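Local coordinates for protein 3-ketosteroid-delta4-5alpha-dehydrogenase (Rhodococcus jostii, PDB 4AT2) that oxidises 3-ketosteroids with its bound FAD, probably by introducing the delta4 double bond into 5alpha-reduced substrates during steroid breakdown, at residues 150-158 and 312-321. Residues are numbered along the deposited sequence; the frame is centred on the assembly and turned at random. Where two conformers were deposited one is given.
Sequences FWGEPGWEP and AFVCDPQLIV. With ASD (4-androstene-3-17-dione), chain B.
Gln-318 NE2 is gripped by two acceptors: it donates to Glu-153 OE1 at 2.9 Å, within its own amide plane and toward the oxygen's anti lone pair, and to the carbonyl of Thr-371. A water donates to Gln-318 OE1. A bend at chi2 (-91°) swings this amide back over Pro-154, whose O lies 3.4 Å from Gln-318 CG. Just before the helix, Asp-316 N-caps it, OD2 accepting from Gln-318 N.

Deeper in, the indole of Trp-156 is sandwiched. Pro-317 lays CG over the five-membered ring, a CH-pi contact 4.0 Å from the centroid, while on the opposite face the angular methyl C18 of androstenedione sits over the centre of the ring system. At the edge, NE1 gives a weak 3.4 Å hydrogen bond to Cys-315 O. With an alanine here, the steroid would probably lose the flat wall against its C18 and C19 methyls, and Pro-317 would face a gap.

The contact thus builds one wall of the steroid pocket, pinning the loop between helix 132-141 and strand 164-165 against the end of strand 309-313 and short helix 317-320, with Ser-340 of helix 340-350 touching both Trp-156 and Pro-317.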
ATOM      1  N   PHE A 150      -6.606  31.011 -17.943  1.00 12.78           N
ATOM      2  CA  PHE A 150      -6.910  29.602 -17.740  1.00 11.97           C
ATOM      3  C   PHE A 150      -6.661  28.821 -19.026  1.00 12.02           C
ATOM      4  O   PHE A 150      -7.056  29.256 -20.108  1.00 12.44           O
ATOM      5  CB  PHE A 150      -8.385  29.474 -17.301  1.00 11.49           C
ATOM      6  CG  PHE A 150      -8.937  28.072 -17.344  1.00 10.86           C
ATOM      7  CD1 PHE A 150      -8.639  27.154 -16.338  1.00 10.52           C
ATOM      8  CD2 PHE A 150      -9.810  27.686 -18.362  1.00 10.70           C
ATOM      9  CE1 PHE A 150      -9.167  25.871 -16.366  1.00 10.09           C
ATOM     10  CE2 PHE A 150     -10.351  26.403 -18.382  1.00 10.33           C
ATOM     11  CZ  PHE A 150     -10.026  25.495 -17.386  1.00 10.10           C
ATOM     12  N   TRP A 151      -5.981  27.682 -18.903  1.00 11.78           N
ATOM     13  CA  TRP A 151      -5.829  26.762 -20.028  1.00 11.98           C
ATOM     14  C   TRP A 151      -6.808  25.639 -19.863  1.00 11.75           C
ATOM     15  O   TRP A 151      -6.787  24.952 -18.848  1.00 11.05           O
ATOM     16  CB  TRP A 151      -4.414  26.194 -20.079  1.00 12.22           C
ATOM     17  CG  TRP A 151      -4.245  25.263 -21.255  1.00 12.64           C
ATOM     18  CD1 TRP A 151      -4.076  23.882 -21.232  1.00 12.62           C
ATOM     19  CD2 TRP A 151      -4.290  25.623 -22.681  1.00 13.36           C
ATOM     20  NE1 TRP A 151      -3.987  23.380 -22.507  1.00 12.81           N
ATOM     21  CE2 TRP A 151      -4.109  24.371 -23.423  1.00 13.23           C
ATOM     22  CE3 TRP A 151      -4.427  26.818 -23.387  1.00 13.78           C
ATOM     23  CZ2 TRP A 151      -4.081  24.335 -24.817  1.00 13.75           C
ATOM     24  CZ3 TRP A 151      -4.388  26.770 -24.788  1.00 14.52           C
ATOM     25  CH2 TRP A 151      -4.227  25.558 -25.482  1.00 14.14           C
ATOM     26  N   GLY A 152      -7.658  25.434 -20.870  1.00 12.36           N
ATOM     27  CA  GLY A 152      -8.788  24.515 -20.741  1.00 12.80           C
ATOM     28  C   GLY A 152      -8.734  23.200 -21.503  1.00 13.65           C
ATOM     29  O   GLY A 152      -9.700  22.442 -21.468  1.00 15.66           O
ATOM     30  N   GLU A 153      -7.622  22.903 -22.169  1.00 12.92           N
ATOM     31  CA  GLU A 153      -7.556  21.687 -22.980  1.00 12.63           C
ATOM     32  C   GLU A 153      -6.828  20.573 -22.244  1.00 12.04           C
ATOM     33  O   GLU A 153      -6.006  20.847 -21.374  1.00 11.65           O
ATOM     34  CB  GLU A 153      -6.889  21.966 -24.334  1.00 13.32           C
ATOM     35  CG  GLU A 153      -7.595  23.059 -25.138  1.00 14.58           C
ATOM     36  CD  GLU A 153      -6.964  23.314 -26.496  1.00 15.48           C
ATOM     37  OE1 GLU A 153      -6.226  22.444 -27.000  1.00 16.00           O
ATOM     38  OE2 GLU A 153      -7.219  24.394 -27.079  1.00 16.33           O
ATOM     39  N   PRO A 154      -7.133  19.306 -22.582  1.00 11.67           N
ATOM     40  CA  PRO A 154      -6.404  18.207 -21.956  1.00 11.35           C
ATOM     41  C   PRO A 154      -4.903  18.348 -22.163  1.00 11.45           C
ATOM     42  O   PRO A 154      -4.455  18.719 -23.264  1.00 11.71           O
ATOM     43  CB  PRO A 154      -6.930  16.974 -22.702  1.00 11.32           C
ATOM     44  CG  PRO A 154      -8.299  17.389 -23.162  1.00 11.45           C
ATOM     45  CD  PRO A 154      -8.097  18.817 -23.583  1.00 11.96           C
ATOM     46  N   GLY A 155      -4.136  18.066 -21.112  1.00 11.25           N
ATOM     47  CA  GLY A 155      -2.680  18.133 -21.189  1.00 11.37           C
ATOM     48  C   GLY A 155      -2.049  17.929 -19.825  1.00 11.46           C
ATOM     49  O   GLY A 155      -2.746  17.883 -18.813  1.00 11.39           O
ATOM     50  N   TRP A 156      -0.727  17.821 -19.813  1.00 11.58           N
ATOM     51  CA  TRP A 156       0.033  17.622 -18.589  1.00 11.98           C
ATOM     52  C   TRP A 156       0.413  18.926 -17.940  1.00 12.75           C
ATOM     53  O   TRP A 156       0.610  18.987 -16.725  1.00 12.55           O
ATOM     54  CB  TRP A 156       1.289  16.820 -18.899  1.00 11.78           C
ATOM     55  CG  TRP A 156       1.077  15.337 -19.058  1.00 11.55           C
ATOM     56  CD1 TRP A 156       1.237  14.567 -20.215  1.00 11.77           C
ATOM     57  CD2 TRP A 156       0.707  14.373 -18.012  1.00 11.59           C
ATOM     58  NE1 TRP A 156       0.988  13.241 -19.953  1.00 11.63           N
ATOM     59  CE2 TRP A 156       0.670  13.058 -18.656  1.00 11.51           C
ATOM     60  CE3 TRP A 156       0.424  14.466 -16.647  1.00 11.52           C
ATOM     61  CZ2 TRP A 156       0.365  11.894 -17.947  1.00 11.51           C
ATOM     62  CZ3 TRP A 156       0.109  13.289 -15.947  1.00 11.43           C
ATOM     63  CH2 TRP A 156       0.089  12.032 -16.583  1.00 11.52           C
ATOM     64  N   GLU A 157       0.530  19.978 -18.746  1.00 13.67           N
ATOM     65  CA  GLU A 157       0.760  21.334 -18.240  1.00 14.88           C
ATOM     66  C   GLU A 157       0.308  22.381 -19.266  1.00 14.89           C
ATOM     67  O   GLU A 157       0.038  22.044 -20.420  1.00 14.55           O
ATOM     68  CB  GLU A 157       2.230  21.547 -17.843  1.00 17.29           C
ATOM     69  CG  GLU A 157       3.264  21.031 -18.818  1.00 19.33           C
ATOM     70  CD  GLU A 157       4.677  21.089 -18.246  1.00 21.40           C
ATOM     71  OE1 GLU A 157       5.181  22.211 -18.015  1.00 22.29           O
ATOM     72  OE2 GLU A 157       5.287  20.018 -18.026  1.00 23.59           O
ATOM     73  N   PRO A 158       0.189  23.652 -18.843  1.00 14.98           N
ATOM     74  CA  PRO A 158      -0.205  24.667 -19.819  1.00 15.59           C
ATOM     75  C   PRO A 158       0.900  24.787 -20.881  1.00 16.36           C
ATOM     76  O   PRO A 158       2.074  24.863 -20.510  1.00 17.01           O
ATOM     77  CB  PRO A 158      -0.296  25.947 -18.974  1.00 15.63           C
ATOM     78  CG  PRO A 158      -0.423  25.484 -17.560  1.00 15.21           C
ATOM     79  CD  PRO A 158       0.394  24.229 -17.501  1.00 15.11           C
ATOM     80  N   ALA A 312       2.660   8.627 -13.404  1.00  9.77           N
ATOM     81  CA  ALA A 312       2.475   9.317 -14.677  1.00 10.17           C
ATOM     82  C   ALA A 312       2.264   8.279 -15.772  1.00 10.44           C
ATOM     83  O   ALA A 312       2.566   7.110 -15.580  1.00 10.44           O
ATOM     84  CB  ALA A 312       3.683  10.183 -14.986  1.00 10.86           C
ATOM     85  N   PHE A 313       1.752   8.722 -16.916  1.00 10.74           N
ATOM     86  CA  PHE A 313       1.397   7.840 -18.024  1.00 11.05           C
ATOM     87  C   PHE A 313       1.894   8.570 -19.258  1.00 11.41           C
ATOM     88  O   PHE A 313       1.349   9.615 -19.615  1.00 11.59           O
ATOM     89  CB  PHE A 313      -0.132   7.688 -18.032  1.00 10.92           C
ATOM     90  CG  PHE A 313      -0.665   6.692 -19.028  1.00 10.89           C
ATOM     91  CD1 PHE A 313      -0.325   5.342 -18.949  1.00 10.84           C
ATOM     92  CD2 PHE A 313      -1.575   7.095 -20.009  1.00 10.82           C
ATOM     93  CE1 PHE A 313      -0.851   4.420 -19.846  1.00 11.04           C
ATOM     94  CE2 PHE A 313      -2.099   6.182 -20.912  1.00 10.90           C
ATOM     95  CZ  PHE A 313      -1.745   4.841 -20.829  1.00 10.86           C
ATOM     96  N   VAL A 314       2.953   8.054 -19.887  1.00 11.53           N
ATOM     97  CA  VAL A 314       3.710   8.864 -20.851  1.00 12.17           C
ATOM     98  C   VAL A 314       3.147   8.832 -22.274  1.00 11.70           C
ATOM     99  O   VAL A 314       3.788   8.400 -23.229  1.00 12.71           O
ATOM    100  CB  VAL A 314       5.236   8.602 -20.806  1.00 12.78           C
ATOM    101  CG1 VAL A 314       5.831   9.176 -19.520  1.00 13.68           C
ATOM    102  CG2 VAL A 314       5.549   7.120 -20.967  1.00 13.40           C
ATOM    103  N   CYS A 315       1.922   9.315 -22.393  1.00 11.21           N
ATOM    104  CA  CYS A 315       1.273   9.498 -23.674  1.00 10.73           C
ATOM    105  C   CYS A 315       0.548  10.837 -23.612  1.00 10.20           C
ATOM    106  O   CYS A 315       0.119  11.267 -22.542  1.00  9.98           O
ATOM    107  CB  CYS A 315       0.301   8.345 -23.940  1.00 10.83           C
ATOM    108  SG  CYS A 315      -0.491   8.412 -25.566  1.00 11.52           S
ATOM    109  N   ASP A 316       0.419  11.516 -24.745  1.00  9.88           N
ATOM    110  CA  ASP A 316      -0.160  12.843 -24.721  1.00  9.70           C
ATOM    111  C   ASP A 316      -1.676  12.809 -24.466  1.00  9.14           C
ATOM    112  O   ASP A 316      -2.396  12.061 -25.130  1.00  8.95           O
ATOM    113  CB  ASP A 316       0.109  13.582 -26.027  1.00 10.06           C
ATOM    114  CG  ASP A 316      -0.276  15.021 -25.930  1.00 10.58           C
ATOM    115  OD1 ASP A 316       0.463  15.764 -25.255  1.00 10.99           O
ATOM    116  OD2 ASP A 316      -1.335  15.400 -26.480  1.00 10.77           O
ATOM    117  N   PRO A 317      -2.162  13.633 -23.524  1.00  8.86           N
ATOM    118  CA  PRO A 317      -3.599  13.624 -23.227  1.00  8.65           C
ATOM    119  C   PRO A 317      -4.526  14.028 -24.377  1.00  8.72           C
ATOM    120  O   PRO A 317      -5.691  13.631 -24.380  1.00  8.52           O
ATOM    121  CB  PRO A 317      -3.711  14.610 -22.050  1.00  8.65           C
ATOM    122  CG  PRO A 317      -2.387  14.481 -21.359  1.00  8.64           C
ATOM    123  CD  PRO A 317      -1.416  14.422 -22.520  1.00  8.86           C
ATOM    124  N   GLN A 318      -4.036  14.800 -25.348  1.00  8.89           N
ATOM    125  CA  GLN A 318      -4.893  15.183 -26.472  1.00  9.00           C
ATOM    126  C   GLN A 318      -5.207  13.988 -27.377  1.00  8.84           C
ATOM    127  O   GLN A 318      -6.232  13.980 -28.051  1.00  8.79           O
ATOM    128  CB  GLN A 318      -4.267  16.324 -27.287  1.00  9.56           C
ATOM    129  CG  GLN A 318      -4.118  17.632 -26.497  1.00  9.78           C
ATOM    130  CD  GLN A 318      -5.315  18.563 -26.623  1.00 10.06           C
ATOM    131  OE1 GLN A 318      -6.459  18.123 -26.687  1.00 10.36           O
ATOM    132  NE2 GLN A 318      -5.046  19.869 -26.669  1.00 10.37           N
ATOM    133  N   LEU A 319      -4.321  12.993 -27.393  1.00  8.67           N
ATOM    134  CA  LEU A 319      -4.609  11.729 -28.092  1.00  8.58           C
ATOM    135  C   LEU A 319      -5.566  10.880 -27.257  1.00  8.44           C
ATOM    136  O   LEU A 319      -6.589  10.385 -27.767  1.00  8.43           O
ATOM    137  CB  LEU A 319      -3.326  10.940 -28.369  1.00  8.79           C
ATOM    138  CG  LEU A 319      -2.348  11.604 -29.346  1.00  9.11           C
ATOM    139  CD1 LEU A 319      -1.044  10.825 -29.368  1.00  9.46           C
ATOM    140  CD2 LEU A 319      -2.954  11.686 -30.734  1.00  9.62           C
ATOM    141  N   ILE A 320      -5.222  10.713 -25.980  1.00  8.28           N
ATOM    142  CA  ILE A 320      -5.987   9.850 -25.072  0.50  8.12           C
ATOM    143  C   ILE A 320      -7.475  10.220 -25.084  1.00  8.12           C
ATOM    144  O   ILE A 320      -8.345   9.349 -25.196  1.00  7.98           O
ATOM    145  CB  ILE A 320      -5.423   9.910 -23.625  0.50  7.96           C
ATOM    146  CG1 ILE A 320      -3.988   9.366 -23.580  0.50  8.01           C
ATOM    147  CG2 ILE A 320      -6.291   9.124 -22.649  0.50  7.82           C
ATOM    148  CD1 ILE A 320      -3.284   9.618 -22.263  0.50  7.80           C
ATOM    149  N   VAL A 321      -7.764  11.518 -24.975  1.00  8.22           N
ATOM    150  CA  VAL A 321      -9.144  11.979 -24.824  1.00  8.30           C
ATOM    151  C   VAL A 321     -10.020  11.707 -26.053  1.00  8.41           C
ATOM    152  O   VAL A 321     -11.247  11.695 -25.949  1.00  8.70           O
ATOM    153  CB  VAL A 321      -9.188  13.471 -24.404  1.00  8.45           C
ATOM    154  CG1 VAL A 321      -8.982  14.390 -25.607  1.00  8.64           C
ATOM    155  CG2 VAL A 321     -10.482  13.789 -23.675  1.00  8.75           C
TER
HETATM  156  C1  ASD B1490       4.361  14.939 -12.202  1.00 13.57           C
HETATM  157  C10 ASD B1490       3.667  15.346 -13.514  1.00 13.94           C
HETATM  158  C11 ASD B1490       4.983  13.559 -14.842  1.00 14.39           C
HETATM  159  C12 ASD B1490       5.854  13.177 -16.064  1.00 14.77           C
HETATM  160  C13 ASD B1490       5.303  13.816 -17.336  1.00 15.32           C
HETATM  161  C14 ASD B1490       5.203  15.325 -17.121  1.00 14.89           C
HETATM  162  C15 ASD B1490       5.085  15.933 -18.527  1.00 15.16           C
HETATM  163  C16 ASD B1490       6.066  15.095 -19.364  1.00 15.79           C
HETATM  164  C17 ASD B1490       6.196  13.824 -18.540  1.00 15.57           C
HETATM  165  C18 ASD B1490       4.017  13.123 -17.798  1.00 14.89           C
HETATM  166  C19 ASD B1490       2.353  14.575 -13.666  1.00 13.83           C
HETATM  167  C2  ASD B1490       3.582  15.319 -10.924  1.00 13.42           C
HETATM  168  C3  ASD B1490       3.012  16.719 -10.999  1.00 13.36           C
HETATM  169  C4  ASD B1490       3.058  17.452 -12.290  1.00 13.36           C
HETATM  170  C5  ASD B1490       3.305  16.822 -13.462  1.00 13.98           C
HETATM  171  C6  ASD B1490       3.153  17.631 -14.744  1.00 13.79           C
HETATM  172  C7  ASD B1490       4.184  17.247 -15.803  1.00 13.90           C
HETATM  173  C8  ASD B1490       4.208  15.735 -16.022  1.00 14.36           C
HETATM  174  C9  ASD B1490       4.632  15.058 -14.694  1.00 14.21           C
HETATM  175  O1  ASD B1490       2.542  17.257  -9.997  1.00 12.47           O
HETATM  176  O2  ASD B1490       6.931  12.889 -18.833  1.00 17.60           O
HETATM  177  O   HOH W   1      -8.467  19.828 -27.601  1.00 15.18           O